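PDB 1FKM: protein (GYP1P) from Saccharomyces cerevisiae, which accelerates GTP hydrolysis by Ypt/Rab GTPases such as Ypt1 and Ypt7, lending them an arginine and a glutamine finger through its TBC domain. Local coordinates for residues D83-I94 with L113-I122. Numbering follows the deposited sequence.
Sequences DIPTWHQIEIDI and LQRILYLWAI
The indole of Trp87 meets two side chains of helix 107-123, one over a face and the other at an edge. Gln114 supplies the first: its CG stands 3.6 Å from the centroid of the six-membered ring of Trp87 in a CH-pi contact. A bend at chi2 (75°) then carries the amide across the indole, with Gln114 NE2 3.2 Å from CD2 of Trp87 and the two planes 54° apart. From there Gln114 NE2 donates to Trp87 O (3.0 Å), the carbonyl that also accepts from Glu91 N on the opposite face of its plane. Tyr118 supplies the second, turning a ring face to the indole edge in a T-shaped pair, with Trp87 CE3 3.5 Å from Tyr118 CG. Ile122 CG1, from the same helix, lies over the opposite face of the phenol ring, toward its rim. In this seam of the all-helical TBC domain, helix 83-93 and helix 107-123 cross with their N-to-C directions 135° apart, their segment axes approaching to 9.7 Å, and pack knobs into holes from both sides. Tyr118 enters among Asp83, Thr86, Trp87 and Ile90, while Ile90 sits among Gln114, Leu117, Tyr118 and Ala121, its CD1 pressed against the Tyr118 backbone. Farther along, Ile94 CD1 touches both Leu113 CB and, at 3.6 Å, Leu117 CD1. Next to this end, neighbouring Asp93 forms a salt bridge with the arginine finger, Arg96, and a weak hydrogen bond with the glutamine finger, Gln131.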
loop_
_atom_site.group_PDB
_atom_site.type_symbol
_atom_site.label_atom_id
_atom_site.label_comp_id
_atom_site.label_asym_id
_atom_site.label_seq_id
_atom_site.Cartn_x
_atom_site.Cartn_y
_atom_site.Cartn_z
ATOM N N ASP A 83 -2.543 25.672 -7.027
ATOM C CA ASP A 83 -2.671 25.087 -5.699
ATOM C C ASP A 83 -4.115 24.834 -5.269
ATOM O O ASP A 83 -4.550 23.687 -5.185
ATOM C CB ASP A 83 -1.993 25.998 -4.675
ATOM C CG ASP A 83 -0.529 26.240 -4.990
ATOM O OD1 ASP A 83 -0.007 25.597 -5.926
ATOM O OD2 ASP A 83 0.098 27.071 -4.297
ATOM N N ILE A 84 -4.847 25.910 -4.995
ATOM C CA ILE A 84 -6.235 25.819 -4.549
ATOM C C ILE A 84 -7.056 24.736 -5.253
ATOM O O ILE A 84 -7.649 23.880 -4.596
ATOM C CB ILE A 84 -6.960 27.179 -4.700
ATOM C CG1 ILE A 84 -6.208 28.259 -3.916
ATOM C CG2 ILE A 84 -8.393 27.066 -4.206
ATOM C CD1 ILE A 84 -6.042 27.958 -2.436
ATOM N N PRO A 85 -7.103 24.756 -6.596
ATOM C CA PRO A 85 -7.874 23.747 -7.330
ATOM C C PRO A 85 -7.505 22.310 -6.961
ATOM O O PRO A 85 -8.382 21.455 -6.796
ATOM C CB PRO A 85 -7.563 24.074 -8.787
ATOM C CG PRO A 85 -7.385 25.565 -8.754
ATOM C CD PRO A 85 -6.522 25.744 -7.524
ATOM N N THR A 86 -6.209 22.042 -6.836
ATOM C CA THR A 86 -5.736 20.704 -6.477
ATOM C C THR A 86 -6.223 20.349 -5.076
ATOM O O THR A 86 -6.618 19.210 -4.807
ATOM C CB THR A 86 -4.192 20.635 -6.528
ATOM O OG1 THR A 86 -3.769 20.775 -7.887
ATOM C CG2 THR A 86 -3.681 19.300 -5.976
ATOM N N TRP A 87 -6.189 21.333 -4.187
ATOM C CA TRP A 87 -6.655 21.137 -2.820
ATOM C C TRP A 87 -8.123 20.691 -2.842
ATOM O O TRP A 87 -8.514 19.760 -2.137
ATOM C CB TRP A 87 -6.495 22.444 -2.034
ATOM C CG TRP A 87 -7.034 22.413 -0.630
ATOM C CD1 TRP A 87 -8.302 22.730 -0.232
ATOM C CD2 TRP A 87 -6.327 22.029 0.554
ATOM N NE1 TRP A 87 -8.427 22.567 1.124
ATOM C CE2 TRP A 87 -7.231 22.138 1.634
ATOM C CE3 TRP A 87 -5.016 21.603 0.810
ATOM C CZ2 TRP A 87 -6.868 21.837 2.948
ATOM C CZ3 TRP A 87 -4.655 21.305 2.117
ATOM C CH2 TRP A 87 -5.580 21.423 3.172
ATOM N N HIS A 88 -8.932 21.343 -3.667
ATOM C CA HIS A 88 -10.351 20.994 -3.749
ATOM C C HIS A 88 -10.579 19.648 -4.430
ATOM O O HIS A 88 -11.506 18.920 -4.094
ATOM C CB HIS A 88 -11.114 22.114 -4.460
ATOM C CG HIS A 88 -11.270 23.344 -3.623
ATOM N ND1 HIS A 88 -11.294 24.615 -4.155
ATOM C CD2 HIS A 88 -11.405 23.496 -2.283
ATOM C CE1 HIS A 88 -11.434 25.497 -3.181
ATOM N NE2 HIS A 88 -11.503 24.844 -2.034
ATOM N N GLN A 89 -9.719 19.315 -5.382
ATOM C CA GLN A 89 -9.812 18.043 -6.084
ATOM C C GLN A 89 -9.596 16.903 -5.083
ATOM O O GLN A 89 -10.236 15.852 -5.166
ATOM C CB GLN A 89 -8.756 18.006 -7.187
ATOM C CG GLN A 89 -8.473 16.656 -7.782
ATOM C CD GLN A 89 -7.399 16.738 -8.857
ATOM O OE1 GLN A 89 -6.395 17.429 -8.692
ATOM N NE2 GLN A 89 -7.603 16.027 -9.958
ATOM N N ILE A 90 -8.699 17.119 -4.127
ATOM C CA ILE A 90 -8.413 16.108 -3.108
ATOM C C ILE A 90 -9.529 16.063 -2.076
ATOM O O ILE A 90 -9.871 15.003 -1.551
ATOM C CB ILE A 90 -7.084 16.414 -2.403
ATOM C CG1 ILE A 90 -5.935 16.243 -3.400
ATOM C CG2 ILE A 90 -6.895 15.500 -1.195
ATOM C CD1 ILE A 90 -4.624 16.754 -2.881
ATOM N N GLU A 91 -10.090 17.231 -1.797
ATOM C CA GLU A 91 -11.176 17.388 -0.839
ATOM C C GLU A 91 -12.375 16.548 -1.262
ATOM O O GLU A 91 -13.131 16.053 -0.425
ATOM C CB GLU A 91 -11.574 18.860 -0.777
ATOM C CG GLU A 91 -12.716 19.181 0.154
ATOM C CD GLU A 91 -13.216 20.598 -0.040
ATOM O OE1 GLU A 91 -12.385 21.531 0.000
ATOM O OE2 GLU A 91 -14.438 20.778 -0.232
ATOM N N ILE A 92 -12.544 16.398 -2.569
ATOM C CA ILE A 92 -13.643 15.619 -3.121
ATOM C C ILE A 92 -13.490 14.113 -2.873
ATOM O O ILE A 92 -14.483 13.403 -2.719
ATOM C CB ILE A 92 -13.775 15.878 -4.638
ATOM C CG1 ILE A 92 -14.210 17.328 -4.869
ATOM C CG2 ILE A 92 -14.766 14.910 -5.261
ATOM C CD1 ILE A 92 -14.229 17.747 -6.329
ATOM N N ASP A 93 -12.254 13.629 -2.821
ATOM C CA ASP A 93 -12.017 12.202 -2.603
ATOM C C ASP A 93 -11.793 11.748 -1.161
ATOM O O ASP A 93 -12.139 10.620 -0.805
ATOM C CB ASP A 93 -10.837 11.730 -3.455
ATOM C CG ASP A 93 -11.220 11.496 -4.902
ATOM O OD1 ASP A 93 -12.392 11.745 -5.258
ATOM O OD2 ASP A 93 -10.349 11.058 -5.682
ATOM N N ILE A 94 -11.224 12.611 -0.328
ATOM C CA ILE A 94 -10.945 12.242 1.055
ATOM C C ILE A 94 -12.142 11.672 1.829
ATOM O O ILE A 94 -12.098 10.528 2.289
ATOM C CB ILE A 94 -10.360 13.439 1.842
ATOM C CG1 ILE A 94 -8.976 13.789 1.293
ATOM C CG2 ILE A 94 -10.269 13.100 3.328
ATOM C CD1 ILE A 94 -7.962 12.671 1.434
ATOM N N LEU A 113 -4.982 13.345 6.037
ATOM C CA LEU A 113 -4.809 12.777 4.700
ATOM C C LEU A 113 -4.851 13.866 3.631
ATOM O O LEU A 113 -4.150 13.792 2.628
ATOM C CB LEU A 113 -5.883 11.715 4.426
ATOM C CG LEU A 113 -5.814 10.479 5.336
ATOM C CD1 LEU A 113 -6.874 9.457 4.908
ATOM C CD2 LEU A 113 -4.415 9.846 5.263
ATOM N N GLN A 114 -5.669 14.887 3.857
ATOM C CA GLN A 114 -5.780 15.996 2.911
ATOM C C GLN A 114 -4.411 16.665 2.738
ATOM O O GLN A 114 -3.961 16.909 1.611
ATOM C CB GLN A 114 -6.807 17.010 3.438
ATOM C CG GLN A 114 -6.911 18.337 2.682
ATOM C CD GLN A 114 -7.626 18.222 1.346
ATOM O OE1 GLN A 114 -8.616 17.500 1.215
ATOM N NE2 GLN A 114 -7.140 18.957 0.350
ATOM N N ARG A 115 -3.751 16.951 3.855
ATOM C CA ARG A 115 -2.438 17.599 3.819
ATOM C C ARG A 115 -1.371 16.712 3.181
ATOM O O ARG A 115 -0.558 17.177 2.374
ATOM C CB ARG A 115 -1.997 17.992 5.233
ATOM C CG ARG A 115 -2.833 19.095 5.874
ATOM C CD ARG A 115 -2.212 19.571 7.182
ATOM N NE ARG A 115 -2.425 18.651 8.296
ATOM C CZ ARG A 115 -3.474 18.691 9.115
ATOM N NH1 ARG A 115 -4.418 19.611 8.945
ATOM N NH2 ARG A 115 -3.577 17.823 10.117
ATOM N N ILE A 116 -1.364 15.438 3.552
ATOM C CA ILE A 116 -0.395 14.497 2.997
ATOM C C ILE A 116 -0.513 14.397 1.479
ATOM O O ILE A 116 0.481 14.518 0.755
ATOM C CB ILE A 116 -0.584 13.086 3.602
ATOM C CG1 ILE A 116 -0.240 13.112 5.095
ATOM C CG2 ILE A 116 0.291 12.084 2.861
ATOM C CD1 ILE A 116 -0.627 11.834 5.851
ATOM N N LEU A 117 -1.730 14.181 0.995
ATOM C CA LEU A 117 -1.943 14.042 -0.436
ATOM C C LEU A 117 -1.707 15.340 -1.183
ATOM O O LEU A 117 -1.202 15.333 -2.305
ATOM C CB LEU A 117 -3.359 13.539 -0.716
ATOM C CG LEU A 117 -3.638 12.134 -0.171
ATOM C CD1 LEU A 117 -5.090 11.760 -0.444
ATOM C CD2 LEU A 117 -2.701 11.133 -0.824
ATOM N N TYR A 118 -2.069 16.453 -0.555
ATOM C CA TYR A 118 -1.886 17.755 -1.184
ATOM C C TYR A 118 -0.401 18.016 -1.409
ATOM O O TYR A 118 0.008 18.420 -2.501
ATOM C CB TYR A 118 -2.478 18.856 -0.303
ATOM C CG TYR A 118 -2.284 20.247 -0.859
ATOM C CD1 TYR A 118 -2.909 20.641 -2.044
ATOM C CD2 TYR A 118 -1.463 21.168 -0.207
ATOM C CE1 TYR A 118 -2.720 21.922 -2.570
ATOM C CE2 TYR A 118 -1.263 22.450 -0.723
ATOM C CZ TYR A 118 -1.894 22.821 -1.903
ATOM O OH TYR A 118 -1.678 24.080 -2.424
ATOM N N LEU A 119 0.406 17.783 -0.377
ATOM C CA LEU A 119 1.843 18.014 -0.491
ATOM C C LEU A 119 2.470 17.133 -1.563
ATOM O O LEU A 119 3.313 17.591 -2.338
ATOM C CB LEU A 119 2.542 17.773 0.851
ATOM C CG LEU A 119 4.050 18.064 0.832
ATOM C CD1 LEU A 119 4.293 19.513 0.399
ATOM C CD2 LEU A 119 4.644 17.806 2.209
ATOM N N TRP A 120 2.069 15.864 -1.615
ATOM C CA TRP A 120 2.620 14.970 -2.630
ATOM C C TRP A 120 2.213 15.459 -4.019
ATOM O O TRP A 120 3.027 15.473 -4.953
ATOM C CB TRP A 120 2.118 13.536 -2.436
ATOM C CG TRP A 120 2.743 12.574 -3.416
ATOM C CD1 TRP A 120 3.891 11.857 -3.243
ATOM C CD2 TRP A 120 2.287 12.286 -4.744
ATOM N NE1 TRP A 120 4.179 11.140 -4.383
ATOM C CE2 TRP A 120 3.212 11.387 -5.319
ATOM C CE3 TRP A 120 1.187 12.706 -5.508
ATOM C CZ2 TRP A 120 3.073 10.900 -6.623
ATOM C CZ3 TRP A 120 1.052 12.222 -6.803
ATOM C CH2 TRP A 120 1.989 11.329 -7.348
ATOM N N ALA A 121 0.951 15.856 -4.162
ATOM C CA ALA A 121 0.449 16.328 -5.452
ATOM C C ALA A 121 1.188 17.581 -5.926
ATOM O O ALA A 121 1.515 17.710 -7.106
ATOM C CB ALA A 121 -1.047 16.604 -5.359
ATOM N N ILE A 122 1.457 18.497 -5.005
ATOM C CA ILE A 122 2.164 19.732 -5.347
ATOM C C ILE A 122 3.602 19.428 -5.759
ATOM O O ILE A 122 4.178 20.114 -6.606
ATOM C CB ILE A 122 2.165 20.712 -4.153
ATOM C CG1 ILE A 122 0.738 21.194 -3.890
ATOM C CG2 ILE A 122 3.094 21.889 -4.424
ATOM C CD1 ILE A 122 0.074 21.837 -5.088
#